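Local coordinates for hypothetical protein XCC3642 (Xanthomonas campestris pv. campestris, PDB 2E12) that is of unknown function but adopts a variant of the Sm-like fold, which in relatives commonly serves RNA binding, at residues T17-L25 with W82-H90. Residues are numbered along the deposited sequence; the frame is centred on the assembly and turned at random.
Sequences TLEHWVKLL and WMDRIVAVH
Trp21 lays its indole over Ile86, whose CG2 stands 3.7 Å from the centroid of the five-membered ring, 20° off the normal, a CH-pi contact. The pair illustrates how the Sm-like fold, here in a variant form, seats its N-terminal helix against the beta-strands: helical residues 17-23 run nearly parallel to strand residues 86-90, their axes 24° apart. Trp21 CB points toward the strand, and CG anti to the carbonyl carbon (chi1 -71°) places the ring beside Ile86. Val89 CG2 comes in obliquely on the Ile86 side, toward the rim, 4.0 Å from Trp21 CE3. The far end of the indole meets the backbone obliquely, CZ2 at Val87 O and CH2 at Ala88 CA, in a classic beta bulge opposite Glu34. Thr17 O lies against the other face of the ring. A second apolar cluster gathers around Met83, at the 3-10 turn leading into the strand. The Met83 chain bends at chi3 and crosses the Val22 side chain at about a right angle, with CE 3.7 Å from Val22 CG2. Ile51 of strand 44-55 backs Leu18 and Val22, while Glu19 forms a salt bridge to Lys23 of the second subunit. Just past the helix, Leu25 forks: CD1 meets Ile86 CD1 tip to tip, and CD2 packs 3.9 Å from Val89 CG1.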
ATOM      1  N   THR A  17      -0.064   3.414  -2.529  1.00  6.58           N
ATOM      2  CA  THR A  17      -0.873   2.986  -3.664  1.00  6.58           C
ATOM      3  C   THR A  17       0.041   2.346  -4.714  1.00  6.58           C
ATOM      4  O   THR A  17      -0.208   1.226  -5.158  1.00  6.58           O
ATOM      5  CB  THR A  17      -1.632   4.179  -4.303  1.00  6.58           C
ATOM      6  OG1 THR A  17      -0.695   5.170  -4.734  1.00 17.56           O
ATOM      7  CG2 THR A  17      -2.566   4.817  -3.292  1.00 17.56           C
ATOM      8  N   LEU A  18       1.110   3.049  -5.085  1.00  6.58           N
ATOM      9  CA  LEU A  18       2.054   2.539  -6.074  1.00  6.58           C
ATOM     10  C   LEU A  18       2.597   1.156  -5.730  1.00  6.58           C
ATOM     11  O   LEU A  18       2.784   0.322  -6.617  1.00  6.58           O
ATOM     12  CB  LEU A  18       3.223   3.519  -6.247  1.00  6.58           C
ATOM     13  CG  LEU A  18       2.911   4.844  -6.951  1.00 17.56           C
ATOM     14  CD1 LEU A  18       4.095   5.793  -6.832  1.00 28.54           C
ATOM     15  CD2 LEU A  18       2.589   4.574  -8.414  1.00 28.54           C
ATOM     16  N   GLU A  19       2.849   0.907  -4.447  1.00  6.58           N
ATOM     17  CA  GLU A  19       3.389  -0.382  -4.020  1.00  6.58           C
ATOM     18  C   GLU A  19       2.371  -1.514  -4.050  1.00  6.58           C
ATOM     19  O   GLU A  19       2.716  -2.653  -4.367  1.00  6.58           O
ATOM     20  CB  GLU A  19       4.012  -0.254  -2.618  1.00  6.58           C
ATOM     21  CG  GLU A  19       5.309   0.552  -2.618  1.00 17.56           C
ATOM     22  CD  GLU A  19       5.863   0.803  -1.225  1.00 28.54           C
ATOM     23  OE1 GLU A  19       5.142   1.387  -0.390  1.00 39.52           O
ATOM     24  OE2 GLU A  19       7.027   0.427  -0.968  1.00 39.52           O
ATOM     25  N   HIS A  20       1.115  -1.207  -3.728  1.00  6.58           N
ATOM     26  CA  HIS A  20       0.067  -2.227  -3.744  1.00  6.58           C
ATOM     27  C   HIS A  20      -0.166  -2.740  -5.173  1.00  6.58           C
ATOM     28  O   HIS A  20      -0.445  -3.913  -5.369  1.00  6.58           O
ATOM     29  CB  HIS A  20      -1.242  -1.664  -3.177  1.00  6.58           C
ATOM     30  CG  HIS A  20      -2.362  -2.657  -3.139  1.00 17.56           C
ATOM     31  ND1 HIS A  20      -2.309  -3.811  -2.387  1.00 28.54           N
ATOM     32  CD2 HIS A  20      -3.562  -2.672  -3.767  1.00 28.54           C
ATOM     33  CE1 HIS A  20      -3.427  -4.496  -2.555  1.00 39.52           C
ATOM     34  NE2 HIS A  20      -4.204  -3.826  -3.388  1.00 39.52           N
ATOM     35  N   TRP A  21      -0.035  -1.853  -6.161  1.00  6.58           N
ATOM     36  CA  TRP A  21      -0.232  -2.220  -7.565  1.00  6.58           C
ATOM     37  C   TRP A  21       0.774  -3.267  -8.018  1.00  6.58           C
ATOM     38  O   TRP A  21       0.442  -4.167  -8.792  1.00  6.58           O
ATOM     39  CB  TRP A  21      -0.108  -0.988  -8.473  1.00  6.58           C
ATOM     40  CG  TRP A  21      -1.251  -0.003  -8.378  1.00 17.56           C
ATOM     41  CD1 TRP A  21      -1.212   1.323  -8.704  1.00 28.54           C
ATOM     42  CD2 TRP A  21      -2.595  -0.271  -7.952  1.00 28.54           C
ATOM     43  NE1 TRP A  21      -2.442   1.897  -8.507  1.00 39.52           N
ATOM     44  CE2 TRP A  21      -3.311   0.943  -8.046  1.00 39.52           C
ATOM     45  CE3 TRP A  21      -3.265  -1.417  -7.500  1.00 39.52           C
ATOM     46  CZ2 TRP A  21      -4.663   1.044  -7.705  1.00 50.50           C
ATOM     47  CZ3 TRP A  21      -4.609  -1.316  -7.160  1.00 50.50           C
ATOM     48  CH2 TRP A  21      -5.293  -0.092  -7.266  1.00 61.48           C
ATOM     49  N   VAL A  22       2.011  -3.136  -7.549  1.00  6.58           N
ATOM     50  CA  VAL A  22       3.053  -4.092  -7.906  1.00  6.58           C
ATOM     51  C   VAL A  22       2.647  -5.481  -7.407  1.00  6.58           C
ATOM     52  O   VAL A  22       2.757  -6.463  -8.124  1.00  6.58           O
ATOM     53  CB  VAL A  22       4.417  -3.679  -7.291  1.00  6.58           C
ATOM     54  CG1 VAL A  22       5.500  -4.695  -7.647  1.00 17.56           C
ATOM     55  CG2 VAL A  22       4.807  -2.291  -7.802  1.00 17.56           C
ATOM     56  N   LYS A  23       2.159  -5.533  -6.172  1.00  6.58           N
ATOM     57  CA  LYS A  23       1.707  -6.772  -5.552  1.00  6.58           C
ATOM     58  C   LYS A  23       0.624  -7.454  -6.386  1.00  6.58           C
ATOM     59  O   LYS A  23       0.486  -8.676  -6.366  1.00  6.58           O
ATOM     60  CB  LYS A  23       1.157  -6.477  -4.151  1.00  6.58           C
ATOM     61  CG  LYS A  23       2.211  -6.157  -3.103  1.00 17.56           C
ATOM     62  CD  LYS A  23       2.911  -7.418  -2.626  1.00 28.54           C
ATOM     63  CE  LYS A  23       1.883  -8.465  -2.216  1.00 39.52           C
ATOM     64  NZ  LYS A  23       0.803  -7.863  -1.383  1.00 50.50           N
ATOM     65  N   LEU A  24      -0.151  -6.655  -7.110  1.00  6.58           N
ATOM     66  CA  LEU A  24      -1.219  -7.184  -7.941  1.00  6.58           C
ATOM     67  C   LEU A  24      -0.806  -7.331  -9.409  1.00  6.58           C
ATOM     68  O   LEU A  24      -1.590  -7.791 -10.232  1.00  6.58           O
ATOM     69  CB  LEU A  24      -2.445  -6.280  -7.837  1.00  6.58           C
ATOM     70  CG  LEU A  24      -2.969  -6.050  -6.416  1.00 17.56           C
ATOM     71  CD1 LEU A  24      -4.153  -5.090  -6.468  1.00 28.54           C
ATOM     72  CD2 LEU A  24      -3.375  -7.373  -5.781  1.00 28.54           C
ATOM     73  N   LEU A  25       0.421  -6.945  -9.736  1.00  6.58           N
ATOM     74  CA  LEU A  25       0.899  -7.041 -11.114  1.00  6.58           C
ATOM     75  C   LEU A  25       2.148  -7.904 -11.221  1.00  6.58           C
ATOM     76  O   LEU A  25       3.163  -7.478 -11.781  1.00  6.58           O
ATOM     77  CB  LEU A  25       1.210  -5.645 -11.671  1.00  6.58           C
ATOM     78  CG  LEU A  25       0.030  -4.714 -11.961  1.00 17.56           C
ATOM     79  CD1 LEU A  25       0.524  -3.297 -12.210  1.00 28.54           C
ATOM     80  CD2 LEU A  25      -0.734  -5.235 -13.163  1.00 28.54           C
ATOM     81  N   TRP A  82       2.761   4.555 -17.490  1.00  6.58           N
ATOM     82  CA  TRP A  82       3.298   4.983 -16.207  1.00  6.58           C
ATOM     83  C   TRP A  82       2.235   4.561 -15.198  1.00  6.58           C
ATOM     84  O   TRP A  82       1.042   4.789 -15.407  1.00  6.58           O
ATOM     85  CB  TRP A  82       3.535   6.497 -16.171  1.00  6.58           C
ATOM     86  CG  TRP A  82       4.676   6.926 -17.045  1.00 17.56           C
ATOM     87  CD1 TRP A  82       4.608   7.312 -18.350  1.00 28.54           C
ATOM     88  CD2 TRP A  82       6.065   6.936 -16.696  1.00 28.54           C
ATOM     89  NE1 TRP A  82       5.868   7.563 -18.839  1.00 39.52           N
ATOM     90  CE2 TRP A  82       6.783   7.341 -17.844  1.00 39.52           C
ATOM     91  CE3 TRP A  82       6.775   6.642 -15.524  1.00 39.52           C
ATOM     92  CZ2 TRP A  82       8.179   7.457 -17.857  1.00 50.50           C
ATOM     93  CZ3 TRP A  82       8.167   6.757 -15.535  1.00 50.50           C
ATOM     94  CH2 TRP A  82       8.851   7.163 -16.698  1.00 61.48           C
ATOM     95  N   MET A  83       2.674   3.929 -14.113  1.00  6.58           N
ATOM     96  CA  MET A  83       1.760   3.403 -13.104  1.00  6.58           C
ATOM     97  C   MET A  83       0.899   4.366 -12.284  1.00  6.58           C
ATOM     98  O   MET A  83      -0.099   3.940 -11.704  1.00  6.58           O
ATOM     99  CB  MET A  83       2.532   2.459 -12.177  1.00  6.58           C
ATOM    100  CG  MET A  83       2.827   1.109 -12.830  1.00 17.56           C
ATOM    101  SD  MET A  83       4.157   0.169 -12.041  1.00 28.54           S
ATOM    102  CE  MET A  83       3.268  -0.627 -10.707  1.00 39.52           C
ATOM    103  N   ASP A  84       1.252   5.647 -12.229  1.00  6.58           N
ATOM    104  CA  ASP A  84       0.432   6.599 -11.474  1.00  6.58           C
ATOM    105  C   ASP A  84      -0.937   6.809 -12.135  1.00  6.58           C
ATOM    106  O   ASP A  84      -1.815   7.471 -11.580  1.00  6.58           O
ATOM    107  CB  ASP A  84       1.138   7.954 -11.348  1.00  6.58           C
ATOM    108  CG  ASP A  84       1.546   8.540 -12.691  1.00 17.56           C
ATOM    109  OD1 ASP A  84       1.839   9.754 -12.741  1.00 28.54           O
ATOM    110  OD2 ASP A  84       1.583   7.795 -13.690  1.00 28.54           O
ATOM    111  N   ARG A  85      -1.114   6.241 -13.319  1.00  6.58           N
ATOM    112  CA  ARG A  85      -2.368   6.371 -14.061  1.00  6.58           C
ATOM    113  C   ARG A  85      -3.384   5.275 -13.711  1.00  6.58           C
ATOM    114  O   ARG A  85      -4.533   5.318 -14.158  1.00  6.58           O
ATOM    115  CB  ARG A  85      -2.084   6.329 -15.565  1.00  6.58           C
ATOM    116  CG  ARG A  85      -0.971   7.267 -16.032  1.00 17.56           C
ATOM    117  CD  ARG A  85      -1.385   8.743 -16.030  1.00 28.54           C
ATOM    118  NE  ARG A  85      -1.659   9.267 -14.693  1.00 39.52           N
ATOM    119  CZ  ARG A  85      -2.015  10.524 -14.441  1.00 50.50           C
ATOM    120  NH1 ARG A  85      -2.141  11.393 -15.435  1.00 61.48           N
ATOM    121  NH2 ARG A  85      -2.248  10.913 -13.195  1.00 61.48           N
ATOM    122  N   ILE A  86      -2.966   4.300 -12.910  1.00  2.75           N
ATOM    123  CA  ILE A  86      -3.840   3.182 -12.536  1.00  2.75           C
ATOM    124  C   ILE A  86      -4.811   3.449 -11.401  1.00  2.75           C
ATOM    125  O   ILE A  86      -4.446   4.038 -10.392  1.00  6.58           O
ATOM    126  CB  ILE A  86      -3.013   1.933 -12.168  1.00  2.75           C
ATOM    127  CG1 ILE A  86      -2.306   1.423 -13.427  1.00  2.75           C
ATOM    128  CG2 ILE A  86      -3.920   0.871 -11.521  1.00  2.75           C
ATOM    129  CD1 ILE A  86      -1.331   0.286 -13.206  1.00  2.75           C
ATOM    130  N   VAL A  87      -6.040   2.965 -11.575  1.00  6.58           N
ATOM    131  CA  VAL A  87      -7.116   3.121 -10.598  1.00  6.58           C
ATOM    132  C   VAL A  87      -7.576   1.773 -10.025  1.00  6.58           C
ATOM    133  O   VAL A  87      -8.094   1.700  -8.906  1.00  6.58           O
ATOM    134  CB  VAL A  87      -8.322   3.826 -11.253  1.00  6.58           C
ATOM    135  CG1 VAL A  87      -9.405   4.080 -10.229  1.00 17.56           C
ATOM    136  CG2 VAL A  87      -7.871   5.123 -11.885  1.00 17.56           C
ATOM    137  N   ALA A  88      -7.387   0.703 -10.789  1.00  6.58           N
ATOM    138  CA  ALA A  88      -7.796  -0.621 -10.330  1.00  6.58           C
ATOM    139  C   ALA A  88      -7.110  -1.724 -11.131  1.00  6.58           C
ATOM    140  O   ALA A  88      -6.771  -1.532 -12.295  1.00  6.58           O
ATOM    141  CB  ALA A  88      -9.316  -0.766 -10.442  1.00  6.58           C
ATOM    142  N   VAL A  89      -6.913  -2.875 -10.495  1.00  6.58           N
ATOM    143  CA  VAL A  89      -6.283  -4.022 -11.138  1.00  6.58           C
ATOM    144  C   VAL A  89      -7.024  -5.279 -10.712  1.00  6.58           C
ATOM    145  O   VAL A  89      -7.047  -5.613  -9.528  1.00  6.58           O
ATOM    146  CB  VAL A  89      -4.803  -4.172 -10.722  1.00  6.58           C
ATOM    147  CG1 VAL A  89      -4.220  -5.431 -11.343  1.00 17.56           C
ATOM    148  CG2 VAL A  89      -4.004  -2.946 -11.151  1.00 17.56           C
ATOM    149  N   HIS A  90      -7.636  -5.971 -11.670  1.00  6.58           N
ATOM    150  CA  HIS A  90      -8.367  -7.195 -11.365  1.00  6.58           C
ATOM    151  C   HIS A  90      -7.811  -8.379 -12.159  1.00  6.58           C
ATOM    152  O   HIS A  90      -7.455  -8.245 -13.328  1.00  6.58           O
ATOM    153  CB  HIS A  90      -9.855  -6.980 -11.641  1.00  6.58           C
ATOM    154  CG  HIS A  90     -10.488  -5.976 -10.725  1.00 17.56           C
ATOM    155  ND1 HIS A  90     -10.648  -6.199  -9.374  1.00 28.54           N
ATOM    156  CD2 HIS A  90     -10.950  -4.725 -10.954  1.00 28.54           C
ATOM    157  CE1 HIS A  90     -11.179  -5.129  -8.811  1.00 39.52           C
ATOM    158  NE2 HIS A  90     -11.372  -4.219  -9.749  1.00 39.52           N
TER